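Local coordinates for acyl-CoA Binding Protein (Moniliophthora perniciosa, PDB 3FP5) that probably binds long-chain acyl-CoA esters and carries them within the cell, as in other members of the acyl-CoA-binding protein family, at residues H2-F8 / E74-Y80; L84-L88 / I100-E104. All blocks are in the same frame, centred on the assembly; numbering follows the deposited sequence.

Overall arrangement
Both contacts draw on helix 73-91 of an all-helical acyl-CoA-binding protein, and their centres lie about 13 Å apart. Contact 1 lays the N-terminal residues and the first turn of helix 5-17 on residues 74-80, about 10 Å from the centre of the chain; contact 2 follows farther along, where residues 84-88 meet the last helix, 94-105, about 12 Å from that centre. K7 ties the two together, its NZ 2.8 Å from the backbone O of I103 in a probable hydrogen bond. A zinc ion marks the outer end of contact 1, while Y80 at its inner end is hydrogen-bonded to a MES molecule, probably from the crystallisation liquor.

Contact 1 of 2, residues H2-F8 / E74-Y80. With ZN (zinc ion), chain B.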
# COMPACT_ATOMS: atom_id res chain seq x y z
N HIS A 2 12.54 4.61 10.68
CA HIS A 2 12.74 5.42 9.49
C HIS A 2 12.40 4.65 8.22
O HIS A 2 12.84 3.52 8.02
CB HIS A 2 14.19 5.89 9.43
CG HIS A 2 14.55 6.61 8.17
ND1 HIS A 2 14.22 7.93 7.95
CD2 HIS A 2 15.25 6.22 7.08
CE1 HIS A 2 14.68 8.31 6.77
NE2 HIS A 2 15.31 7.29 6.22
N MET A 3 11.61 5.28 7.35
CA MET A 3 11.40 4.75 6.01
C MET A 3 11.52 5.90 5.02
O MET A 3 10.90 6.94 5.20
CB MET A 3 10.02 4.09 5.88
CG MET A 3 9.79 3.43 4.52
SD MET A 3 10.96 2.10 4.19
CE MET A 3 10.48 0.89 5.41
N SER A 4 12.32 5.70 3.98
CA SER A 4 12.54 6.73 2.97
C SER A 4 11.42 6.79 1.93
O SER A 4 10.78 5.78 1.62
CB SER A 4 13.86 6.49 2.24
OG SER A 4 13.78 5.32 1.42
N LYS A 5 11.22 7.97 1.36
CA LYS A 5 10.27 8.12 0.26
C LYS A 5 10.69 7.20 -0.89
O LYS A 5 9.84 6.65 -1.58
CB LYS A 5 10.21 9.56 -0.23
CG LYS A 5 9.14 9.79 -1.30
CD LYS A 5 9.09 11.25 -1.70
CE LYS A 5 7.99 11.51 -2.71
NZ LYS A 5 8.30 10.96 -4.06
N ALA A 6 12.00 7.04 -1.09
CA ALA A 6 12.49 6.21 -2.20
C ALA A 6 12.02 4.76 -2.07
O ALA A 6 11.61 4.13 -3.06
CB ALA A 6 14.01 6.28 -2.28
N LYS A 7 12.10 4.22 -0.86
CA LYS A 7 11.65 2.84 -0.67
C LYS A 7 10.13 2.73 -0.83
O LYS A 7 9.62 1.77 -1.41
CB LYS A 7 12.11 2.29 0.68
CG LYS A 7 13.60 1.92 0.70
CD LYS A 7 13.97 1.24 2.00
CE LYS A 7 15.48 1.12 2.15
NZ LYS A 7 16.10 0.30 1.07
N PHE A 8 9.40 3.73 -0.33
CA PHE A 8 7.96 3.80 -0.59
C PHE A 8 7.67 3.83 -2.09
O PHE A 8 6.83 3.07 -2.57
CB PHE A 8 7.37 5.05 0.09
CG PHE A 8 5.95 5.34 -0.31
CD1 PHE A 8 4.91 4.58 0.19
CD2 PHE A 8 5.67 6.37 -1.21
CE1 PHE A 8 3.58 4.85 -0.18
CE2 PHE A 8 4.34 6.65 -1.60
CZ PHE A 8 3.30 5.89 -1.08
N GLU A 74 5.65 9.71 6.98
CA GLU A 74 6.68 8.71 7.19
C GLU A 74 6.14 7.39 7.73
O GLU A 74 6.59 6.32 7.33
CB GLU A 74 7.81 9.21 8.07
CG GLU A 74 8.95 8.21 8.03
CD GLU A 74 10.21 8.72 8.64
OE1 GLU A 74 10.21 9.84 9.19
OE2 GLU A 74 11.21 7.99 8.51
N VAL A 75 5.18 7.45 8.64
CA VAL A 75 4.56 6.21 9.10
C VAL A 75 3.82 5.53 7.94
O VAL A 75 3.87 4.30 7.78
CB VAL A 75 3.65 6.45 10.31
CG1 VAL A 75 2.85 5.19 10.62
CG2 VAL A 75 4.51 6.86 11.52
N ALA A 76 3.16 6.33 7.10
CA ALA A 76 2.48 5.81 5.92
C ALA A 76 3.48 5.08 5.00
O ALA A 76 3.19 3.98 4.55
CB ALA A 76 1.78 6.93 5.16
N TYR A 77 4.63 5.71 4.75
CA TYR A 77 5.71 5.06 3.99
C TYR A 77 6.06 3.72 4.59
O TYR A 77 6.15 2.71 3.88
CB TYR A 77 6.99 5.89 4.02
CG TYR A 77 6.98 7.20 3.28
CD1 TYR A 77 6.02 7.48 2.30
CD2 TYR A 77 7.95 8.17 3.55
CE1 TYR A 77 6.03 8.70 1.62
CE2 TYR A 77 7.96 9.38 2.88
CZ TYR A 77 7.00 9.64 1.92
OH TYR A 77 7.02 10.85 1.25
N GLN A 78 6.26 3.71 5.90
CA GLN A 78 6.71 2.52 6.61
C GLN A 78 5.68 1.39 6.54
O GLN A 78 6.01 0.25 6.21
CB GLN A 78 7.03 2.87 8.06
CG GLN A 78 7.50 1.66 8.85
CD GLN A 78 7.57 1.94 10.33
OE1 GLN A 78 7.01 2.93 10.82
NE2 GLN A 78 8.27 1.08 11.06
N LYS A 79 4.43 1.72 6.85
CA LYS A 79 3.36 0.74 6.85
C LYS A 79 3.14 0.14 5.46
O LYS A 79 2.90 -1.06 5.33
CB LYS A 79 2.06 1.39 7.35
CG LYS A 79 2.11 1.75 8.84
CD LYS A 79 2.49 0.53 9.65
CE LYS A 79 2.43 0.81 11.15
NZ LYS A 79 2.92 -0.35 11.95
N TYR A 80 3.22 0.98 4.43
CA TYR A 80 3.02 0.53 3.05
C TYR A 80 4.14 -0.45 2.66
O TYR A 80 3.88 -1.57 2.19
CB TYR A 80 2.98 1.74 2.11
CG TYR A 80 2.56 1.42 0.70
CD1 TYR A 80 1.28 1.74 0.23
CD2 TYR A 80 3.44 0.79 -0.18
CE1 TYR A 80 0.90 1.43 -1.09
CE2 TYR A 80 3.06 0.49 -1.48
CZ TYR A 80 1.80 0.80 -1.93
OH TYR A 80 1.47 0.48 -3.24
ZN ZN B . 12.87 9.00 9.22
O HOH W 1 12.06 9.49 7.33
O HOH W 2 12.95 8.27 11.29
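With CG anti to the backbone N in both H2 (chi1 174°) and E74 (chi1 -170°), the imidazole and the extended carboxylate arm converge on one zinc ion. ND1 of H2 and OE2 of E74 each bind it at 2.1 Å, the ring and carboxylate planes nearly perpendicular, and two waters are also bound. OE2 is gripped a second time: its anti lone pair accepts from the backbone N of M3 at 3.0 Å. Next along the chain, M3 lays CB and CG on the helix, CB lying 3.7 Å from CA of Q78 and CG against CB of Y77. The Y77 ring packs against the incoming chain: CA of K5 sits over one face in a CH-pi contact, 4.0 Å from the centroid. CD1 of Y77 rests on a face of F8, 3.4 Å from CG, and F8 in turn points its edge at the face of Y80, planes 72° apart. In this crystal zinc clips the N-terminal residues to helix 73-91 at the exposed end, while an aromatic cluster carries the grip inward; the metal and the M3 N-H together would favour a charged E74 carboxylate.

Contact 2 of 2, residues L84-L88 / I100-E104; sequences LLEIL and IAEIE
I103 reaches toward helix 73-91 with CD1, which meets three leucines: L84 CD2 at 3.6 Å, L85 CD2 at 3.8 Å and L88 CD1 at 3.9 Å. Its CG1 stands anti to the carbonyl carbon (chi1 -62°) and the chain runs on extended, which puts the terminal methyl, CD1, among the leucines. L84 differs from the other two leucines: its CG lies beside the carbonyl carbon (chi1 176°), and chi1 and chi2 (57°) together bring CD2 to I103 although the residue starts off to the flank. L85 and L88 instead keep CG beside the backbone N. I100 shares the torsions of I103 but lies alongside L88, the two side chains passing in opposite directions with CG1 of I100 3.6 Å from CB of L88; CD2 of L85 touches the same CG1 more loosely, at 4.0 Å. The side-chain contacts between the segments are apolar, and the segment axes stay 10.9 Å apart, roughly antiparallel. Around this interface, L84 also packs on A11, I14 and V15 of helix 5-17 and on F34 of helix 28-42, while I103 touches I14 and V81, laying the C-terminal helix 94-105 against both helix 73-91 and helix 5-17.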
# COMPACT_ATOMS: atom_id res chain seq x y z
N LEU A 84 3.97 -4.71 1.98
CA LEU A 84 4.45 -5.37 0.77
C LEU A 84 5.51 -6.42 1.13
O LEU A 84 5.49 -7.54 0.61
CB LEU A 84 5.02 -4.34 -0.22
CG LEU A 84 5.63 -4.96 -1.48
CD1 LEU A 84 4.59 -5.82 -2.23
CD2 LEU A 84 6.18 -3.87 -2.39
N LEU A 85 6.43 -6.07 2.02
CA LEU A 85 7.45 -7.04 2.42
C LEU A 85 6.83 -8.28 3.05
O LEU A 85 7.24 -9.41 2.77
CB LEU A 85 8.49 -6.42 3.36
CG LEU A 85 9.40 -5.41 2.67
CD1 LEU A 85 10.30 -4.70 3.67
CD2 LEU A 85 10.24 -6.11 1.60
N GLU A 86 5.82 -8.07 3.90
CA GLU A 86 5.08 -9.16 4.52
C GLU A 86 4.54 -10.08 3.44
O GLU A 86 4.74 -11.29 3.48
CB GLU A 86 3.93 -8.59 5.35
CG GLU A 86 2.99 -9.64 5.91
CD GLU A 86 1.79 -9.02 6.61
OE1 GLU A 86 1.73 -7.77 6.71
OE2 GLU A 86 0.91 -9.78 7.05
N ILE A 87 3.87 -9.48 2.46
CA ILE A 87 3.24 -10.24 1.38
C ILE A 87 4.27 -10.99 0.53
O ILE A 87 4.04 -12.15 0.15
CB ILE A 87 2.39 -9.32 0.49
CG1 ILE A 87 1.11 -8.93 1.22
CG2 ILE A 87 2.07 -9.98 -0.84
CD1 ILE A 87 0.37 -7.74 0.59
N LEU A 88 5.40 -10.35 0.24
CA LEU A 88 6.44 -10.96 -0.58
C LEU A 88 7.05 -12.13 0.18
O LEU A 88 7.35 -13.16 -0.40
CB LEU A 88 7.52 -9.94 -0.94
CG LEU A 88 7.07 -8.81 -1.87
CD1 LEU A 88 8.17 -7.78 -2.01
CD2 LEU A 88 6.67 -9.37 -3.23
N ILE A 100 11.88 -8.20 -2.92
CA ILE A 100 12.41 -7.83 -1.61
C ILE A 100 13.80 -7.20 -1.78
O ILE A 100 14.09 -6.15 -1.21
CB ILE A 100 12.47 -9.06 -0.69
CG1 ILE A 100 11.05 -9.50 -0.31
CG2 ILE A 100 13.28 -8.74 0.56
CD1 ILE A 100 10.95 -10.80 0.45
N ALA A 101 14.64 -7.84 -2.59
CA ALA A 101 15.98 -7.32 -2.83
C ALA A 101 15.98 -5.92 -3.45
O ALA A 101 16.83 -5.08 -3.11
CB ALA A 101 16.79 -8.30 -3.67
N GLU A 102 15.04 -5.65 -4.35
CA GLU A 102 14.94 -4.33 -4.99
C GLU A 102 14.52 -3.26 -4.00
O GLU A 102 15.02 -2.13 -4.05
CB GLU A 102 13.91 -4.35 -6.13
CG GLU A 102 14.37 -5.01 -7.38
CD GLU A 102 15.56 -4.30 -8.00
OE1 GLU A 102 15.38 -3.33 -8.77
OE2 GLU A 102 16.67 -4.76 -7.69
N ILE A 103 13.59 -3.61 -3.12
CA ILE A 103 13.18 -2.69 -2.06
C ILE A 103 14.37 -2.39 -1.14
O ILE A 103 14.63 -1.22 -0.82
CB ILE A 103 11.98 -3.23 -1.27
CG1 ILE A 103 10.77 -3.40 -2.20
CG2 ILE A 103 11.63 -2.29 -0.11
CD1 ILE A 103 9.64 -4.23 -1.61
N GLU A 104 15.09 -3.39 -0.76
CA GLU A 104 16.26 -3.22 0.11
C GLU A 104 17.31 -2.28 -0.48
O GLU A 104 18.00 -1.57 0.25
CB GLU A 104 16.92 -4.56 0.41
CG GLU A 104 18.09 -4.48 1.35
CD GLU A 104 17.68 -4.03 2.74
OE1 GLU A 104 16.46 -4.03 3.02
OE2 GLU A 104 18.57 -3.69 3.54